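Local atomic coordinates of putative aminopeptidase (Leishmania major, PDB entry 5NTH), a protein that probably acts as a manganese-dependent aminopeptidase of the M17 family, removing residues one at a time from the amino-terminal ends of peptides. Residues S19-T24 with T229-E234; E122-A127 with L137-C142; E234-Y239 with H275-R280. One frame throughout, in Å; residues are numbered along the deposited sequence.

Contact 1 (S19-T24 with T229-E234); sequences SAYVQT and TVVYAE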
ATOM      1  N   SER A  19       0.647  10.140  42.109  1.00 39.09           N
ATOM      2  CA  SER A  19       0.794   9.640  43.509  1.00 38.17           C
ATOM      3  C   SER A  19      -0.437   8.859  43.979  1.00 36.05           C
ATOM      4  O   SER A  19      -0.310   7.854  44.678  1.00 37.01           O
ATOM      5  CB  SER A  19       1.136  10.771  44.496  1.00 37.85           C
ATOM      6  OG  SER A  19       2.518  11.130  44.434  1.00 37.38           O
ATOM      7  N   ALA A  20      -1.604   9.320  43.556  1.00 34.18           N
ATOM      8  CA  ALA A  20      -2.871   8.628  43.793  1.00 34.05           C
ATOM      9  C   ALA A  20      -3.020   7.378  42.951  1.00 33.38           C
ATOM     10  O   ALA A  20      -3.516   6.368  43.449  1.00 37.09           O
ATOM     11  CB  ALA A  20      -4.054   9.552  43.527  1.00 33.24           C
ATOM     12  N   TYR A  21      -2.634   7.444  41.682  1.00 31.54           N
ATOM     13  CA  TYR A  21      -2.634   6.256  40.820  1.00 30.88           C
ATOM     14  C   TYR A  21      -1.741   5.163  41.408  1.00 32.31           C
ATOM     15  O   TYR A  21      -2.093   3.976  41.383  1.00 33.76           O
ATOM     16  CB  TYR A  21      -2.165   6.564  39.391  1.00 29.22           C
ATOM     17  CG  TYR A  21      -2.070   5.321  38.567  1.00 27.42           C
ATOM     18  CD1 TYR A  21      -3.201   4.767  37.966  1.00 26.46           C
ATOM     19  CD2 TYR A  21      -0.871   4.636  38.476  1.00 27.15           C
ATOM     20  CE1 TYR A  21      -3.124   3.577  37.255  1.00 26.23           C
ATOM     21  CE2 TYR A  21      -0.769   3.445  37.759  1.00 26.84           C
ATOM     22  CZ  TYR A  21      -1.891   2.929  37.142  1.00 26.52           C
ATOM     23  OH  TYR A  21      -1.760   1.760  36.451  1.00 26.03           O
ATOM     24  N   VAL A  22      -0.590   5.562  41.936  1.00 32.97           N
ATOM     25  CA  VAL A  22       0.324   4.610  42.559  1.00 32.75           C
ATOM     26  C   VAL A  22      -0.399   3.909  43.694  1.00 33.16           C
ATOM     27  O   VAL A  22      -0.438   2.683  43.734  1.00 33.14           O
ATOM     28  CB  VAL A  22       1.593   5.309  43.045  1.00 33.38           C
ATOM     29  CG1 VAL A  22       2.422   4.407  43.944  1.00 34.46           C
ATOM     30  CG2 VAL A  22       2.429   5.737  41.846  1.00 33.18           C
ATOM     31  N   GLN A  23      -1.030   4.686  44.571  1.00 33.23           N
ATOM     32  CA  GLN A  23      -1.768   4.114  45.709  1.00 33.45           C
ATOM     33  C   GLN A  23      -2.798   3.081  45.321  1.00 32.35           C
ATOM     34  O   GLN A  23      -2.952   2.061  46.011  1.00 32.64           O
ATOM     35  CB  GLN A  23      -2.456   5.207  46.548  1.00 34.27           C
ATOM     36  CG  GLN A  23      -1.498   6.043  47.362  1.00 34.49           C
ATOM     37  CD  GLN A  23      -0.396   5.196  47.927  1.00 35.27           C
ATOM     38  OE1 GLN A  23       0.768   5.295  47.502  1.00 36.64           O
ATOM     39  NE2 GLN A  23      -0.761   4.295  48.838  1.00 34.97           N
ATOM     40  N   THR A  24      -3.502   3.331  44.228  1.00 31.36           N
ATOM     41  CA  THR A  24      -4.576   2.425  43.836  1.00 31.54           C
ATOM     42  C   THR A  24      -3.950   1.111  43.417  1.00 31.91           C
ATOM     43  O   THR A  24      -4.532   0.045  43.621  1.00 33.29           O
ATOM     44  CB  THR A  24      -5.417   2.972  42.685  1.00 31.52           C
ATOM     45  OG1 THR A  24      -4.601   3.072  41.514  1.00 31.02           O
ATOM     46  CG2 THR A  24      -6.002   4.354  43.041  1.00 31.61           C
ATOM     47  N   THR A 229       7.820   4.205  32.810  1.00 28.46           N
ATOM     48  CA  THR A 229       8.826   3.404  33.468  1.00 29.01           C
ATOM     49  C   THR A 229       9.175   3.864  34.856  1.00 29.60           C
ATOM     50  O   THR A 229       9.613   3.059  35.652  1.00 30.72           O
ATOM     51  CB  THR A 229      10.136   3.362  32.671  1.00 29.04           C
ATOM     52  OG1 THR A 229      10.704   4.672  32.581  1.00 27.94           O
ATOM     53  CG2 THR A 229       9.884   2.780  31.273  1.00 29.39           C
ATOM     54  N   VAL A 230       9.020   5.146  35.150  1.00 30.11           N
ATOM     55  CA  VAL A 230       9.335   5.641  36.497  1.00 30.60           C
ATOM     56  C   VAL A 230       8.227   5.278  37.473  1.00 29.73           C
ATOM     57  O   VAL A 230       8.481   5.005  38.644  1.00 29.50           O
ATOM     58  CB  VAL A 230       9.619   7.156  36.497  1.00 30.99           C
ATOM     59  CG1 VAL A 230       9.722   7.712  37.906  1.00 30.90           C
ATOM     60  CG2 VAL A 230      10.935   7.415  35.778  1.00 31.20           C
ATOM     61  N   VAL A 231       7.004   5.269  36.976  1.00 29.50           N
ATOM     62  CA  VAL A 231       5.866   5.011  37.822  1.00 30.55           C
ATOM     63  C   VAL A 231       5.824   3.521  38.081  1.00 31.91           C
ATOM     64  O   VAL A 231       5.774   3.106  39.232  1.00 32.19           O
ATOM     65  CB  VAL A 231       4.546   5.496  37.188  1.00 30.20           C
ATOM     66  CG1 VAL A 231       3.331   4.962  37.956  1.00 29.87           C
ATOM     67  CG2 VAL A 231       4.510   7.015  37.176  1.00 29.62           C
ATOM     68  N   TYR A 232       5.851   2.737  37.000  1.00 32.13           N
ATOM     69  CA  TYR A 232       5.942   1.283  37.073  1.00 30.79           C
ATOM     70  C   TYR A 232       7.042   0.871  38.049  1.00 31.34           C
ATOM     71  O   TYR A 232       6.857  -0.056  38.822  1.00 31.74           O
ATOM     72  CB  TYR A 232       6.255   0.710  35.705  1.00 30.54           C
ATOM     73  CG  TYR A 232       5.848  -0.715  35.465  1.00 30.90           C
ATOM     74  CD1 TYR A 232       5.558  -1.599  36.510  1.00 31.63           C
ATOM     75  CD2 TYR A 232       5.771  -1.197  34.164  1.00 31.24           C
ATOM     76  CE1 TYR A 232       5.188  -2.902  36.257  1.00 32.83           C
ATOM     77  CE2 TYR A 232       5.400  -2.499  33.892  1.00 32.21           C
ATOM     78  CZ  TYR A 232       5.111  -3.360  34.933  1.00 33.76           C
ATOM     79  OH  TYR A 232       4.736  -4.683  34.653  1.00 35.63           O
ATOM     80  N   ALA A 233       8.173   1.571  38.043  1.00 31.36           N
ATOM     81  CA  ALA A 233       9.258   1.272  39.009  1.00 32.52           C
ATOM     82  C   ALA A 233       8.947   1.634  40.470  1.00 32.56           C
ATOM     83  O   ALA A 233       9.319   0.917  41.405  1.00 32.97           O
ATOM     84  CB  ALA A 233      10.529   1.979  38.597  1.00 33.18           C
ATOM     85  N   GLU A 234       8.295   2.763  40.673  1.00 31.80           N
ATOM     86  CA  GLU A 234       7.898   3.144  42.014  1.00 31.62           C
ATOM     87  C   GLU A 234       6.921   2.099  42.631  1.00 29.68           C
ATOM     88  O   GLU A 234       6.942   1.839  43.847  1.00 28.17           O
ATOM     89  CB  GLU A 234       7.277   4.526  41.957  1.00 33.02           C
ATOM     90  CG  GLU A 234       7.129   5.206  43.297  1.00 35.07           C
ATOM     91  CD  GLU A 234       6.365   6.498  43.153  1.00 37.81           C
ATOM     92  OE1 GLU A 234       6.862   7.425  42.456  1.00 38.43           O
ATOM     93  OE2 GLU A 234       5.245   6.557  43.702  1.00 41.01           O
TER

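Contact 2 (E122-A127 with L137-C142); sequences EAVAAA and LDVYVC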
ATOM      1  N   GLU A 122     -16.809 -15.434  29.521  1.00 29.78           N
ATOM      2  CA  GLU A 122     -17.821 -14.805  28.673  1.00 32.19           C
ATOM      3  C   GLU A 122     -19.132 -14.686  29.422  1.00 31.54           C
ATOM      4  O   GLU A 122     -19.828 -13.695  29.284  1.00 33.73           O
ATOM      5  CB  GLU A 122     -18.054 -15.560  27.359  1.00 35.79           C
ATOM      6  CG  GLU A 122     -16.931 -15.407  26.326  1.00 40.97           C
ATOM      7  CD  GLU A 122     -17.121 -16.250  25.049  1.00 44.33           C
ATOM      8  OE1 GLU A 122     -18.187 -16.902  24.879  1.00 46.22           O
ATOM      9  OE2 GLU A 122     -16.192 -16.252  24.204  1.00 44.43           O
ATOM     10  N   ALA A 123     -19.467 -15.689  30.220  1.00 29.91           N
ATOM     11  CA  ALA A 123     -20.745 -15.710  30.892  1.00 28.70           C
ATOM     12  C   ALA A 123     -20.776 -14.743  32.073  1.00 28.22           C
ATOM     13  O   ALA A 123     -21.783 -14.024  32.276  1.00 28.85           O
ATOM     14  CB  ALA A 123     -21.053 -17.104  31.352  1.00 29.40           C
ATOM     15  N   VAL A 124     -19.691 -14.717  32.851  1.00 26.42           N
ATOM     16  CA  VAL A 124     -19.533 -13.724  33.910  1.00 25.60           C
ATOM     17  C   VAL A 124     -19.682 -12.306  33.349  1.00 25.69           C
ATOM     18  O   VAL A 124     -20.533 -11.555  33.794  1.00 26.38           O
ATOM     19  CB  VAL A 124     -18.198 -13.887  34.660  1.00 25.48           C
ATOM     20  CG1 VAL A 124     -17.882 -12.678  35.530  1.00 25.32           C
ATOM     21  CG2 VAL A 124     -18.256 -15.129  35.538  1.00 25.94           C
ATOM     22  N   ALA A 125     -18.896 -11.975  32.337  1.00 25.28           N
ATOM     23  CA  ALA A 125     -18.831 -10.625  31.800  1.00 25.11           C
ATOM     24  C   ALA A 125     -20.170 -10.083  31.431  1.00 24.46           C
ATOM     25  O   ALA A 125     -20.434  -8.918  31.652  1.00 23.66           O
ATOM     26  CB  ALA A 125     -17.941 -10.600  30.566  1.00 25.86           C
ATOM     27  N   ALA A 126     -20.985 -10.939  30.833  1.00 24.38           N
ATOM     28  CA  ALA A 126     -22.310 -10.579  30.395  1.00 25.02           C
ATOM     29  C   ALA A 126     -23.302 -10.407  31.569  1.00 26.34           C
ATOM     30  O   ALA A 126     -24.305  -9.733  31.438  1.00 27.86           O
ATOM     31  CB  ALA A 126     -22.828 -11.619  29.417  1.00 24.83           C
ATOM     32  N   ALA A 127     -23.040 -11.019  32.709  1.00 27.33           N
ATOM     33  CA  ALA A 127     -23.891 -10.853  33.883  1.00 27.69           C
ATOM     34  C   ALA A 127     -23.545  -9.602  34.669  1.00 28.39           C
ATOM     35  O   ALA A 127     -24.397  -9.045  35.384  1.00 29.95           O
ATOM     36  CB  ALA A 127     -23.768 -12.067  34.788  1.00 27.95           C
ATOM     37  N   LEU A 137     -22.780  -9.511  42.619  1.00 27.98           N
ATOM     38  CA  LEU A 137     -23.181 -10.586  41.707  1.00 27.60           C
ATOM     39  C   LEU A 137     -22.719 -11.880  42.320  1.00 27.16           C
ATOM     40  O   LEU A 137     -21.537 -12.044  42.566  1.00 27.24           O
ATOM     41  CB  LEU A 137     -22.552 -10.428  40.329  1.00 27.71           C
ATOM     42  CG  LEU A 137     -22.581 -11.652  39.398  1.00 28.10           C
ATOM     43  CD1 LEU A 137     -24.001 -11.959  38.968  1.00 27.78           C
ATOM     44  CD2 LEU A 137     -21.673 -11.424  38.186  1.00 27.95           C
ATOM     45  N   ASP A 138     -23.661 -12.780  42.565  1.00 26.60           N
ATOM     46  CA  ASP A 138     -23.366 -14.127  43.001  1.00 26.29           C
ATOM     47  C   ASP A 138     -23.085 -14.967  41.760  1.00 26.46           C
ATOM     48  O   ASP A 138     -23.839 -14.927  40.781  1.00 25.88           O
ATOM     49  CB  ASP A 138     -24.532 -14.730  43.797  1.00 26.31           C
ATOM     50  CG  ASP A 138     -24.569 -14.271  45.254  1.00 26.12           C
ATOM     51  OD1 ASP A 138     -23.574 -13.799  45.814  1.00 26.75           O
ATOM     52  OD2 ASP A 138     -25.625 -14.397  45.876  1.00 26.48           O
ATOM     53  N   VAL A 139     -21.973 -15.704  41.804  1.00 26.31           N
ATOM     54  CA  VAL A 139     -21.557 -16.528  40.689  1.00 26.62           C
ATOM     55  C   VAL A 139     -21.523 -17.978  41.148  1.00 27.14           C
ATOM     56  O   VAL A 139     -20.651 -18.373  41.939  1.00 27.05           O
ATOM     57  CB  VAL A 139     -20.182 -16.117  40.175  1.00 26.41           C
ATOM     58  CG1 VAL A 139     -19.773 -16.993  39.008  1.00 26.43           C
ATOM     59  CG2 VAL A 139     -20.214 -14.669  39.750  1.00 26.37           C
ATOM     60  N   TYR A 140     -22.485 -18.749  40.650  1.00 26.97           N
ATOM     61  CA  TYR A 140     -22.637 -20.112  41.057  1.00 27.46           C
ATOM     62  C   TYR A 140     -22.040 -20.912  39.954  1.00 27.59           C
ATOM     63  O   TYR A 140     -22.575 -20.932  38.860  1.00 27.59           O
ATOM     64  CB  TYR A 140     -24.108 -20.493  41.292  1.00 27.59           C
ATOM     65  CG  TYR A 140     -24.596 -20.227  42.710  1.00 28.22           C
ATOM     66  CD1 TYR A 140     -24.929 -18.925  43.121  1.00 28.69           C
ATOM     67  CD2 TYR A 140     -24.727 -21.269  43.654  1.00 28.39           C
ATOM     68  CE1 TYR A 140     -25.401 -18.666  44.417  1.00 29.18           C
ATOM     69  CE2 TYR A 140     -25.185 -21.017  44.957  1.00 28.75           C
ATOM     70  CZ  TYR A 140     -25.527 -19.711  45.335  1.00 29.22           C
ATOM     71  OH  TYR A 140     -25.976 -19.401  46.603  1.00 29.54           O
ATOM     72  N   VAL A 141     -20.930 -21.578  40.258  1.00 28.35           N
ATOM     73  CA  VAL A 141     -20.210 -22.386  39.289  1.00 29.10           C
ATOM     74  C   VAL A 141     -20.236 -23.866  39.600  1.00 29.34           C
ATOM     75  O   VAL A 141     -19.814 -24.291  40.654  1.00 27.64           O
ATOM     76  CB  VAL A 141     -18.740 -22.002  39.238  1.00 29.72           C
ATOM     77  CG1 VAL A 141     -18.087 -22.641  38.013  1.00 30.77           C
ATOM     78  CG2 VAL A 141     -18.590 -20.496  39.215  1.00 29.32           C
ATOM     79  N   CYS A 142     -20.715 -24.634  38.637  1.00 31.96           N
ATOM     80  CA  CYS A 142     -20.704 -26.089  38.701  1.00 33.87           C
ATOM     81  C   CYS A 142     -19.458 -26.670  38.021  1.00 35.39           C
ATOM     82  O   CYS A 142     -19.483 -27.059  36.841  1.00 33.88           O
ATOM     83  CB  CYS A 142     -21.974 -26.630  38.077  1.00 33.89           C
ATOM     84  SG  CYS A 142     -23.372 -26.092  39.069  1.00 35.39           S
TER

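Contact 3 (E234-Y239 with H275-R280); sequences EIAAAY and HLVTLR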
ATOM      1  N   GLU A 234       8.295   2.763  40.673  1.00 31.80           N
ATOM      2  CA  GLU A 234       7.898   3.144  42.014  1.00 31.62           C
ATOM      3  C   GLU A 234       6.921   2.099  42.631  1.00 29.68           C
ATOM      4  O   GLU A 234       6.942   1.839  43.847  1.00 28.17           O
ATOM      5  CB  GLU A 234       7.277   4.526  41.957  1.00 33.02           C
ATOM      6  CG  GLU A 234       7.129   5.206  43.297  1.00 35.07           C
ATOM      7  CD  GLU A 234       6.365   6.498  43.153  1.00 37.81           C
ATOM      8  OE1 GLU A 234       6.862   7.425  42.456  1.00 38.43           O
ATOM      9  OE2 GLU A 234       5.245   6.557  43.702  1.00 41.01           O
ATOM     10  N   ILE A 235       6.089   1.511  41.769  1.00 27.67           N
ATOM     11  CA  ILE A 235       5.100   0.550  42.167  1.00 27.25           C
ATOM     12  C   ILE A 235       5.828  -0.701  42.607  1.00 28.28           C
ATOM     13  O   ILE A 235       5.591  -1.212  43.706  1.00 28.58           O
ATOM     14  CB  ILE A 235       4.085   0.240  41.038  1.00 26.60           C
ATOM     15  CG1 ILE A 235       3.056   1.369  40.904  1.00 26.05           C
ATOM     16  CG2 ILE A 235       3.292  -1.026  41.328  1.00 26.63           C
ATOM     17  CD1 ILE A 235       2.133   1.268  39.698  1.00 25.65           C
ATOM     18  N   ALA A 236       6.720  -1.173  41.746  1.00 29.24           N
ATOM     19  CA  ALA A 236       7.546  -2.343  42.030  1.00 30.05           C
ATOM     20  C   ALA A 236       8.301  -2.192  43.350  1.00 30.45           C
ATOM     21  O   ALA A 236       8.329  -3.130  44.145  1.00 31.58           O
ATOM     22  CB  ALA A 236       8.512  -2.617  40.886  1.00 30.42           C
ATOM     23  N   ALA A 237       8.862  -1.009  43.606  1.00 30.43           N
ATOM     24  CA  ALA A 237       9.469  -0.721  44.913  1.00 30.50           C
ATOM     25  C   ALA A 237       8.491  -0.935  46.095  1.00 30.77           C
ATOM     26  O   ALA A 237       8.791  -1.703  47.006  1.00 30.93           O
ATOM     27  CB  ALA A 237      10.043   0.684  44.941  1.00 30.65           C
ATOM     28  N   ALA A 238       7.315  -0.310  46.065  1.00 30.00           N
ATOM     29  CA  ALA A 238       6.338  -0.495  47.155  1.00 29.50           C
ATOM     30  C   ALA A 238       6.005  -1.972  47.386  1.00 29.38           C
ATOM     31  O   ALA A 238       5.912  -2.414  48.519  1.00 29.14           O
ATOM     32  CB  ALA A 238       5.059   0.316  46.902  1.00 29.50           C
ATOM     33  N   TYR A 239       5.824  -2.737  46.317  1.00 29.72           N
ATOM     34  CA  TYR A 239       5.531  -4.154  46.471  1.00 29.82           C
ATOM     35  C   TYR A 239       6.753  -4.859  47.071  1.00 30.67           C
ATOM     36  O   TYR A 239       6.610  -5.804  47.841  1.00 31.46           O
ATOM     37  CB  TYR A 239       5.049  -4.793  45.156  1.00 29.53           C
ATOM     38  CG  TYR A 239       3.562  -4.647  44.990  1.00 29.03           C
ATOM     39  CD1 TYR A 239       2.677  -5.416  45.759  1.00 29.18           C
ATOM     40  CD2 TYR A 239       3.019  -3.714  44.111  1.00 29.14           C
ATOM     41  CE1 TYR A 239       1.293  -5.277  45.638  1.00 28.65           C
ATOM     42  CE2 TYR A 239       1.634  -3.574  43.975  1.00 29.04           C
ATOM     43  CZ  TYR A 239       0.779  -4.351  44.752  1.00 28.90           C
ATOM     44  OH  TYR A 239      -0.585  -4.206  44.635  1.00 29.53           O
ATOM     45  N   HIS A 275      14.775   0.960  32.730  1.00 32.33           N
ATOM     46  CA  HIS A 275      15.132   0.303  33.987  1.00 31.87           C
ATOM     47  C   HIS A 275      15.174  -1.193  33.793  1.00 30.91           C
ATOM     48  O   HIS A 275      14.278  -1.771  33.176  1.00 29.32           O
ATOM     49  CB  HIS A 275      14.088   0.482  35.097  1.00 32.06           C
ATOM     50  CG  HIS A 275      13.769   1.894  35.463  1.00 32.37           C
ATOM     51  ND1 HIS A 275      13.127   2.760  34.608  1.00 32.05           N
ATOM     52  CD2 HIS A 275      13.899   2.553  36.641  1.00 32.93           C
ATOM     53  CE1 HIS A 275      12.931   3.913  35.226  1.00 32.86           C
ATOM     54  NE2 HIS A 275      13.382   3.812  36.464  1.00 32.30           N
ATOM     55  N   LEU A 276      16.184  -1.822  34.380  1.00 30.26           N
ATOM     56  CA  LEU A 276      16.055  -3.216  34.750  1.00 30.49           C
ATOM     57  C   LEU A 276      15.713  -3.253  36.224  1.00 29.84           C
ATOM     58  O   LEU A 276      16.439  -2.733  37.061  1.00 29.70           O
ATOM     59  CB  LEU A 276      17.312  -4.013  34.434  1.00 30.82           C
ATOM     60  CG  LEU A 276      17.387  -4.463  32.975  1.00 31.32           C
ATOM     61  CD1 LEU A 276      18.760  -5.009  32.704  1.00 32.06           C
ATOM     62  CD2 LEU A 276      16.371  -5.544  32.650  1.00 32.21           C
ATOM     63  N   VAL A 277      14.570  -3.833  36.530  1.00 29.55           N
ATOM     64  CA  VAL A 277      14.120  -3.912  37.890  1.00 29.88           C
ATOM     65  C   VAL A 277      13.931  -5.389  38.174  1.00 30.74           C
ATOM     66  O   VAL A 277      13.218  -6.074  37.424  1.00 29.23           O
ATOM     67  CB  VAL A 277      12.787  -3.188  38.081  1.00 30.23           C
ATOM     68  CG1 VAL A 277      12.390  -3.193  39.555  1.00 30.79           C
ATOM     69  CG2 VAL A 277      12.863  -1.770  37.540  1.00 30.06           C
ATOM     70  N   THR A 278      14.577  -5.865  39.243  1.00 31.14           N
ATOM     71  CA  THR A 278      14.478  -7.247  39.640  1.00 32.13           C
ATOM     72  C   THR A 278      14.131  -7.345  41.113  1.00 34.82           C
ATOM     73  O   THR A 278      14.782  -6.725  41.957  1.00 35.71           O
ATOM     74  CB  THR A 278      15.768  -8.014  39.405  1.00 31.98           C
ATOM     75  OG1 THR A 278      16.015  -8.115  38.001  1.00 31.64           O
ATOM     76  CG2 THR A 278      15.649  -9.433  40.011  1.00 32.40           C
ATOM     77  N   LEU A 279      13.098  -8.139  41.399  1.00 36.50           N
ATOM     78  CA  LEU A 279      12.679  -8.474  42.752  1.00 37.22           C
ATOM     79  C   LEU A 279      12.996  -9.929  42.941  1.00 37.24           C
ATOM     80  O   LEU A 279      12.805 -10.724  42.016  1.00 37.19           O
ATOM     81  CB  LEU A 279      11.173  -8.266  42.934  1.00 38.17           C
ATOM     82  CG  LEU A 279      10.745  -6.826  43.209  1.00 39.29           C
ATOM     83  CD1 LEU A 279      11.011  -5.932  42.014  1.00 39.28           C
ATOM     84  CD2 LEU A 279       9.279  -6.748  43.615  1.00 39.16           C
ATOM     85  N   ARG A 280      13.466 -10.283  44.134  1.00 38.34           N
ATOM     86  CA  ARG A 280      13.785 -11.682  44.442  1.00 39.92           C
ATOM     87  C   ARG A 280      13.592 -12.029  45.925  1.00 36.47           C
ATOM     88  O   ARG A 280      13.927 -11.232  46.809  1.00 34.56           O
ATOM     89  CB  ARG A 280      15.210 -11.997  44.015  1.00 43.94           C
ATOM     90  CG  ARG A 280      16.248 -11.102  44.693  1.00 49.13           C
ATOM     91  CD  ARG A 280      17.660 -11.666  44.613  1.00 56.34           C
ATOM     92  NE  ARG A 280      17.708 -13.115  44.942  1.00 63.19           N
ATOM     93  CZ  ARG A 280      18.134 -13.676  46.077  1.00 62.72           C
ATOM     94  NH1 ARG A 280      18.585 -12.945  47.092  1.00 67.01           N
ATOM     95  NH2 ARG A 280      18.107 -14.999  46.187  1.00 63.60           N
TER

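Contact 1 (S19-T24 with T229-E234)
Val231 is the first residue of 229-234 to meet the other helix, and it does so with a single branch. Its CG1 methyl reaches CG2 of Val22 at 4.1 Å and also approaches CD2 of Tyr21 at 4.2 Å, so one methyl touches both an aliphatic and an aromatic side chain. The backbone amide of Val231 is engaged elsewhere, bonded to OD1 of Asp228 at the beginning of helix 229-243. The phenol hydroxyl of Tyr21 hydrogen-bonds to OG1 of Thr222 outside the contact, while CD2 of its ring is the atom next to Val231.

Almost one helical turn further on, Glu234 lies on the same side of the helix. With CG anti to the backbone N (chi1 -165°) and the chain extended beyond it, the side chain stretches across that of Val22 at about a right angle. Its OE2 rests against both methyls, 3.5 Å from CG2 of Val22 and 3.6 Å from CG1 of the same valine, a van der Waals approach of a carboxylate to a hydrocarbon surface. The other oxygen, OE1, forms a salt bridge with Arg6, so the N-terminal arm pairs with the acid that Val22 flanks.

The axes of the two segments pass 10.4 Å apart at a signed angle of -43°, and Val22 and Val231 are the nearest residues by CA. This is helix-on-helix packing in an outer layer: helix 12-26 covers helix 229-243, which itself lies on the central sheet of the α/β catalytic domain of an M17 aminopeptidase.

Contact 2 (E122-A127 with L137-C142)
Helix 122-127 runs obliquely against the direction of strand 137-142, with Val124 beside Val139 at a CA to CA distance of 7.6 Å and Ala127 beside Leu137 at a similar 7.9 Å, so the two backbones keep almost even spacing over one helical turn.

Two apolar pairs fill the gap. At the first, CG2 of Val124 faces CG1 of Val139 at 4.2 Å, a meeting of single branches. At the second, the small side chain belongs to the helix and the large one to the strand: Leu137 has CG anti to its own amide nitrogen (chi1 164°), which carries the branched end out to the helix, where CB of Ala127 sits 4.0 Å from Leu137 CD2 and 4.2 Å from Leu137 CD1. A single methyl thus faces both ends of the leucine fork. Leu137 and Val139, two apart on the strand, use the same side of it, while all four touching residues are buried.

Nine residues of chain lie between helix and strand, and the helix follows strand 97-103, which is parallel to 137-142 in the sheet. The unit is therefore a beta-alpha-beta crossover that passes over strand 46-51. Val124 also touches Leu48 on that intervening strand and Leu181 on strand 181-185, and Ala127 touches Met100 on strand 97-103, so the helix spans four neighbouring strands of the N-terminal domain's sheet.

Contact 3 (E234-Y239 with H275-R280)
The flat peptide carbonyl of Ala236 meets a methyl of Leu279 across the contact, whereas the ring of Tyr239 is met within its own helix: CG2 of Ile235 lies in the ring plane at its edge, 3.9 Å from CD2 of Tyr239. The phenol points on towards helix 12-26, where its hydroxyl bonds to the carbonyl of Cys25, and the tyrosine adds little to the strand side. This is helix-on-sheet packing in an α/β fold. Helix 229-243 lies on one face of the mixed sheet of the catalytic domain, and strand 275-282 pairs antiparallel with both 246-251 and 349-361.

Ala236 carries the helix side of the contact. The CA of Ala236 is 7.9 Å from the CA of Val277, and the short side chain points at the strand and is covered by two larger residues. Val277 and Leu279, with one residue between them, project from the same face of the strand, whereas the intervening Thr278 uses its hydroxyl to bond that of Thr355 on the neighbouring strand. Leu279 also touches Met247 on strand 246-251 and Ala240 one turn further along the helix, so it touches both the helix and the adjoining strand.

The two leucine branches divide their work. CD1 of Leu279 lies 4.3 Å from CB of Ala236, while CD2 of Leu279 comes to 3.8 Å from the Ala236 carbonyl oxygen. On the valine, CG1 stands anti to the backbone N (chi1 -176°), and this Val277 methyl reaches CB of Ala236 at 4.1 Å.

Followed from the N terminus, the chain lays down helix 12-26; contact 1 joins it to helix 229-243 across 204 intervening residues, closing a very long loop. Contact 2 is nested within that loop: 122-127 and 137-142 close a short one inside the N-terminal domain, with nearest atoms about 20 Å from contact 1. Contact 3 follows in series, opening at Glu234, where contact 1 ends, and closing with strand 275-282. Contacts 1 and 3 touch and share helix 229-243, which is thereby held between the N-terminal helix and the catalytic sheet. Contact 2 packs a helix on a separate sheet, its centre about 35 Å from that of contact 3.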